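Local coordinates for chloramphenicol acetyltransferase (Bacteroides thetaiotaomicron, PDB 2I9D), which probably transfers an acetyl group to chloramphenicol and assembles from three copies of its chain, at residues 51-56 and 88-93; 100-105 and 146-151. All blocks are in the same frame, centred on the assembly; numbering follows the deposited sequence.

Contact 1 of 2, residues 51-56 and 88-93; sequences SFFLHY and MLSPIK
The far end of the Phe53 ring, CE1, CZ and CE2, does all the touching from the helix side, meeting Ser90 and Ile92 on strand 88-93. Ser90 OG comes in at the ring edge, close to the ring plane, 3.6 Å from Phe53 CZ. Ile92 adds a methyl: its CD1 lies 3.7 Å from Phe53 CE2 and almost as close to CZ, an apolar contact in which the two side chains run at a slant to each other. Phe53 points its CB at the strand and carries the ring straight on, CG anti to the backbone N (chi1 168°). On the other side the CB of Ile92 does not aim at the helix; two successive turns, chi1 -53° and chi2 -60°, bring CD1 round to the ring.

One shell out, each partner has its own support. Ser90 OG is hydrogen-bonded to Leu149 O on the neighbouring strand, so this buried hydroxyl has its polar partner inside the sheet and makes no hydrogen bond to the ring, only a close edge contact. Tyr56, one helical turn on from Phe53, puts its OH at another part of the Phe53 edge, 3.5 Å from CD1 of that ring. The same tyrosine ring carries the backbone O of Phe53 3.7 Å above its plane and over its centre. Ile92 also packs on Ile125, and its backbone is hydrogen-bonded to Phe101 of the next strand.

Ser51 sits at the N-cap of the helix, so the contact belongs to the first turn of helix 52-66. This is helix-on-sheet packing of the alpha/beta fold of chloramphenicol acetyltransferases: the start of the helix reaches strand 87-93 through a single aromatic side chain, away from the predicted catalytic His197.

Contact 2 of 2, residues 100-105 and 146-151; sequences FFTTRF and LILLSA
Strands 100-105 and 146-151 run antiparallel in the mixed sheet of the acetyltransferase fold, but they are second neighbours, with strand 87-93 lying between them. Their closest CA atoms, those of Arg104 and Leu146, are still 8.8 Å apart, so the backbones pair with the middle strand instead: Phe101, Thr103 and Phe105 bond to Ile92, Ser90 and Met88 on one flank, and Ile147 bonds to Leu89 on the other. What joins the two flanking strands is a bridge of side chains over one face of the sheet.

The main span is Arg104 with Leu146. Arg104 leaves its strand with CG anti to the backbone N (chi1 -173°) and stays extended as far as NE, which carries the guanidinium across to the end of Leu146; the two side chains cross at about a right angle. The flat group lies over the leucine methyl, while its N-H groups go to acids: NH2 makes a salt bridge to Asp87, and NH1 makes salt bridges to Asp143 and Glu138. These three carboxylates offset the positive charge of the arginine and probably help to set how its plane is turned. Leu146 is also packed against Glu138, on helix 133-141, which covers this face.

Farther along, Thr102 points its CB at strand 146-151 and meets Leu148 only loosely, methyl to methyl, with CG2 4.4 Å from Leu148 CD1. The hydroxyl of Thr102 bonds to Pro131 O, and Thr102 and Leu148 both touch Glu135 of the covering helix.

Leu146 CD2 sits 3.5 Å from the guanidinium plane, over its centre, and is 3.6 Å from Arg104 CZ.

In the fold
Strand 87-93 ties the two contacts together, as one half of contact 1 and the strand spanned by contact 2. Their centres are 7 Å apart, but they use different faces of the sheet: Ser90 looks to helix 52-66, while Leu89 and Pro91 lie on the side of Arg104 and Thr102, under helix 133-141. Contact 2 is the more buried, and combines aliphatic packing with a charged group whose acids come from outside its segments. Contact 1 is partly buried and has neither hydrogen bonds nor charges between its segments: the end of an aromatic ring, with a hydroxyl at its edge and a methyl beside it. The backbone pairing of strands 87-93 and 100-105 joins the two directly.

Contact 1 of 2, residues 51-56 and 88-93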
# COMPACT_ATOMS: atom_id res chain seq x y z
N SER A 51 12.78 4.36 26.04
CA SER A 51 12.07 3.63 25.00
C SER A 51 12.23 4.30 23.61
O SER A 51 11.86 5.46 23.41
CB SER A 51 10.60 3.50 25.38
OG SER A 51 9.86 2.83 24.38
N PHE A 52 12.83 3.57 22.67
CA PHE A 52 13.00 4.09 21.31
C PHE A 52 11.62 4.37 20.66
O PHE A 52 11.43 5.37 19.94
CB PHE A 52 13.83 3.11 20.50
CG PHE A 52 13.97 3.47 19.03
CD1 PHE A 52 14.51 4.69 18.65
CD2 PHE A 52 13.58 2.57 18.04
CE1 PHE A 52 14.63 5.02 17.29
CE2 PHE A 52 13.71 2.89 16.68
CZ PHE A 52 14.25 4.13 16.32
N PHE A 53 10.65 3.50 20.96
CA PHE A 53 9.24 3.67 20.57
C PHE A 53 8.68 5.09 20.84
O PHE A 53 8.06 5.71 19.97
CB PHE A 53 8.37 2.57 21.22
CG PHE A 53 6.90 2.83 21.10
CD1 PHE A 53 6.23 2.65 19.87
CD2 PHE A 53 6.17 3.27 22.21
CE1 PHE A 53 4.86 2.90 19.76
CE2 PHE A 53 4.79 3.51 22.10
CZ PHE A 53 4.14 3.33 20.87
N LEU A 54 8.93 5.61 22.04
CA LEU A 54 8.47 6.93 22.41
C LEU A 54 9.23 8.04 21.71
O LEU A 54 8.67 9.13 21.50
CB LEU A 54 8.49 7.12 23.95
CG LEU A 54 7.45 6.24 24.68
CD1 LEU A 54 7.66 6.28 26.20
CD2 LEU A 54 6.02 6.61 24.28
N HIS A 55 10.47 7.77 21.32
CA HIS A 55 11.24 8.73 20.52
C HIS A 55 10.65 8.93 19.11
O HIS A 55 10.49 10.05 18.68
CB HIS A 55 12.71 8.33 20.42
CG HIS A 55 13.54 8.78 21.58
ND1 HIS A 55 14.49 9.78 21.48
CD2 HIS A 55 13.57 8.36 22.87
CE1 HIS A 55 15.07 9.96 22.66
NE2 HIS A 55 14.52 9.11 23.52
N TYR A 56 10.32 7.85 18.40
CA TYR A 56 9.70 8.02 17.09
C TYR A 56 8.22 8.37 17.15
O TYR A 56 7.71 9.04 16.26
CB TYR A 56 10.02 6.88 16.10
CG TYR A 56 9.47 5.50 16.39
CD1 TYR A 56 8.09 5.20 16.25
CD2 TYR A 56 10.33 4.45 16.73
CE1 TYR A 56 7.60 3.90 16.48
CE2 TYR A 56 9.85 3.16 16.96
CZ TYR A 56 8.50 2.89 16.83
OH TYR A 56 8.06 1.61 17.06
N MSE A 88 -2.03 11.65 20.32
CA MSE A 88 -1.69 10.35 19.78
C MSE A 88 -2.56 9.25 20.39
O MSE A 88 -2.71 9.18 21.60
CB MSE A 88 -0.20 10.03 20.05
CG MSE A 88 0.23 8.61 19.65
SE MSE A 88 0.17 8.28 17.67
CE MSE A 88 1.74 9.37 17.11
N LEU A 89 -3.14 8.42 19.52
CA LEU A 89 -3.63 7.11 19.92
C LEU A 89 -2.60 6.08 19.46
O LEU A 89 -2.04 6.20 18.38
CB LEU A 89 -4.98 6.78 19.27
CG LEU A 89 -6.20 7.61 19.64
CD1 LEU A 89 -7.44 6.96 19.09
CD2 LEU A 89 -6.36 7.82 21.16
N SER A 90 -2.39 5.05 20.26
CA SER A 90 -1.54 3.99 19.84
C SER A 90 -1.93 2.67 20.53
O SER A 90 -2.19 2.66 21.74
CB SER A 90 -0.04 4.34 20.08
OG SER A 90 0.80 3.28 19.62
N PRO A 91 -1.98 1.57 19.74
CA PRO A 91 -2.22 0.23 20.30
C PRO A 91 -0.98 -0.37 21.02
O PRO A 91 -0.10 -0.98 20.37
CB PRO A 91 -2.64 -0.62 19.08
CG PRO A 91 -2.04 0.08 17.88
CD PRO A 91 -1.87 1.55 18.26
N ILE A 92 -0.96 -0.25 22.34
CA ILE A 92 0.11 -0.80 23.14
C ILE A 92 -0.06 -2.31 23.34
O ILE A 92 -1.09 -2.76 23.86
CB ILE A 92 0.28 -0.03 24.48
CG1 ILE A 92 0.42 1.48 24.18
CG2 ILE A 92 1.49 -0.55 25.27
CD1 ILE A 92 1.66 1.83 23.27
N LYS A 93 0.94 -3.08 22.90
CA LYS A 93 0.90 -4.53 23.08
C LYS A 93 0.95 -4.85 24.57
O LYS A 93 1.81 -4.34 25.29
CB LYS A 93 2.07 -5.19 22.34
CG LYS A 93 2.04 -6.73 22.31
CD LYS A 93 3.44 -7.24 21.99
CE LYS A 93 3.43 -8.62 21.34
NZ LYS A 93 4.79 -9.22 21.35

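Contact 2 of 2, residues 100-105 and 146-151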
# COMPACT_ATOMS: atom_id res chain seq x y z
N PHE A 100 -3.33 -6.13 22.47
CA PHE A 100 -2.90 -4.77 22.71
C PHE A 100 -4.06 -4.04 23.35
O PHE A 100 -5.20 -4.48 23.29
CB PHE A 100 -2.53 -4.10 21.38
CG PHE A 100 -3.65 -4.10 20.38
CD1 PHE A 100 -4.59 -3.08 20.38
CD2 PHE A 100 -3.77 -5.13 19.45
CE1 PHE A 100 -5.62 -3.07 19.45
CE2 PHE A 100 -4.81 -5.13 18.53
CZ PHE A 100 -5.74 -4.10 18.53
N PHE A 101 -3.74 -2.90 23.96
CA PHE A 101 -4.78 -2.00 24.40
C PHE A 101 -4.46 -0.62 23.83
O PHE A 101 -3.35 -0.08 24.05
CB PHE A 101 -4.87 -2.03 25.95
CG PHE A 101 -5.86 -1.07 26.52
CD1 PHE A 101 -7.22 -1.36 26.52
CD2 PHE A 101 -5.42 0.15 27.07
CE1 PHE A 101 -8.16 -0.45 27.05
CE2 PHE A 101 -6.35 1.06 27.62
CZ PHE A 101 -7.72 0.76 27.60
N THR A 102 -5.40 -0.05 23.08
CA THR A 102 -5.21 1.30 22.54
C THR A 102 -5.42 2.37 23.61
O THR A 102 -6.39 2.32 24.37
CB THR A 102 -6.16 1.57 21.36
OG1 THR A 102 -6.00 0.54 20.38
CG2 THR A 102 -5.92 2.93 20.72
N THR A 103 -4.51 3.34 23.64
CA THR A 103 -4.59 4.44 24.59
C THR A 103 -4.08 5.77 24.04
O THR A 103 -3.41 5.81 23.00
CB THR A 103 -3.92 4.06 25.95
OG1 THR A 103 -4.42 4.91 26.99
CG2 THR A 103 -2.39 4.12 25.85
N ARG A 104 -4.43 6.85 24.73
CA ARG A 104 -4.15 8.23 24.30
C ARG A 104 -2.89 8.83 24.96
O ARG A 104 -2.70 8.69 26.17
CB ARG A 104 -5.36 9.12 24.56
CG ARG A 104 -5.25 10.55 23.98
CD ARG A 104 -6.59 11.32 24.11
NE ARG A 104 -6.43 12.71 23.69
CZ ARG A 104 -7.37 13.45 23.09
NH1 ARG A 104 -8.57 12.95 22.80
NH2 ARG A 104 -7.10 14.69 22.74
N PHE A 105 -2.06 9.51 24.16
CA PHE A 105 -0.88 10.20 24.65
C PHE A 105 -1.00 11.67 24.26
O PHE A 105 -1.15 11.99 23.08
CB PHE A 105 0.43 9.62 24.06
CG PHE A 105 0.63 8.16 24.35
CD1 PHE A 105 1.36 7.75 25.48
CD2 PHE A 105 0.05 7.18 23.52
CE1 PHE A 105 1.53 6.38 25.77
CE2 PHE A 105 0.21 5.82 23.81
CZ PHE A 105 0.96 5.42 24.92
N LEU A 146 -6.68 13.92 16.60
CA LEU A 146 -5.79 12.81 16.95
C LEU A 146 -5.16 12.21 15.69
O LEU A 146 -5.68 12.37 14.60
CB LEU A 146 -6.60 11.68 17.63
CG LEU A 146 -7.26 11.97 18.97
CD1 LEU A 146 -8.50 11.13 19.04
CD2 LEU A 146 -6.29 11.69 20.12
N ILE A 147 -4.04 11.52 15.86
CA ILE A 147 -3.54 10.58 14.84
C ILE A 147 -3.34 9.28 15.59
O ILE A 147 -3.46 9.26 16.81
CB ILE A 147 -2.24 11.06 14.11
CG1 ILE A 147 -1.09 11.32 15.11
CG2 ILE A 147 -2.55 12.30 13.30
CD1 ILE A 147 0.31 11.53 14.43
N LEU A 148 -3.14 8.19 14.86
CA LEU A 148 -3.00 6.86 15.49
C LEU A 148 -1.85 6.15 14.82
O LEU A 148 -1.78 6.11 13.59
CB LEU A 148 -4.29 6.02 15.39
CG LEU A 148 -4.19 4.59 15.97
CD1 LEU A 148 -5.53 4.11 16.54
CD2 LEU A 148 -3.63 3.57 14.91
N LEU A 149 -0.96 5.60 15.64
CA LEU A 149 0.19 4.92 15.11
C LEU A 149 0.27 3.55 15.73
O LEU A 149 0.18 3.39 16.95
CB LEU A 149 1.49 5.74 15.29
CG LEU A 149 2.76 5.10 14.69
CD1 LEU A 149 3.74 6.16 14.23
CD2 LEU A 149 3.46 4.16 15.72
N SER A 150 0.44 2.56 14.86
CA SER A 150 0.57 1.18 15.28
C SER A 150 2.00 0.68 14.98
O SER A 150 2.45 0.79 13.85
CB SER A 150 -0.50 0.35 14.56
OG SER A 150 -0.19 -1.02 14.71
N ALA A 151 2.72 0.19 16.00
CA ALA A 151 4.10 -0.29 15.82
C ALA A 151 4.18 -1.77 15.52
O ALA A 151 3.50 -2.56 16.17
CB ALA A 151 4.97 0.03 17.04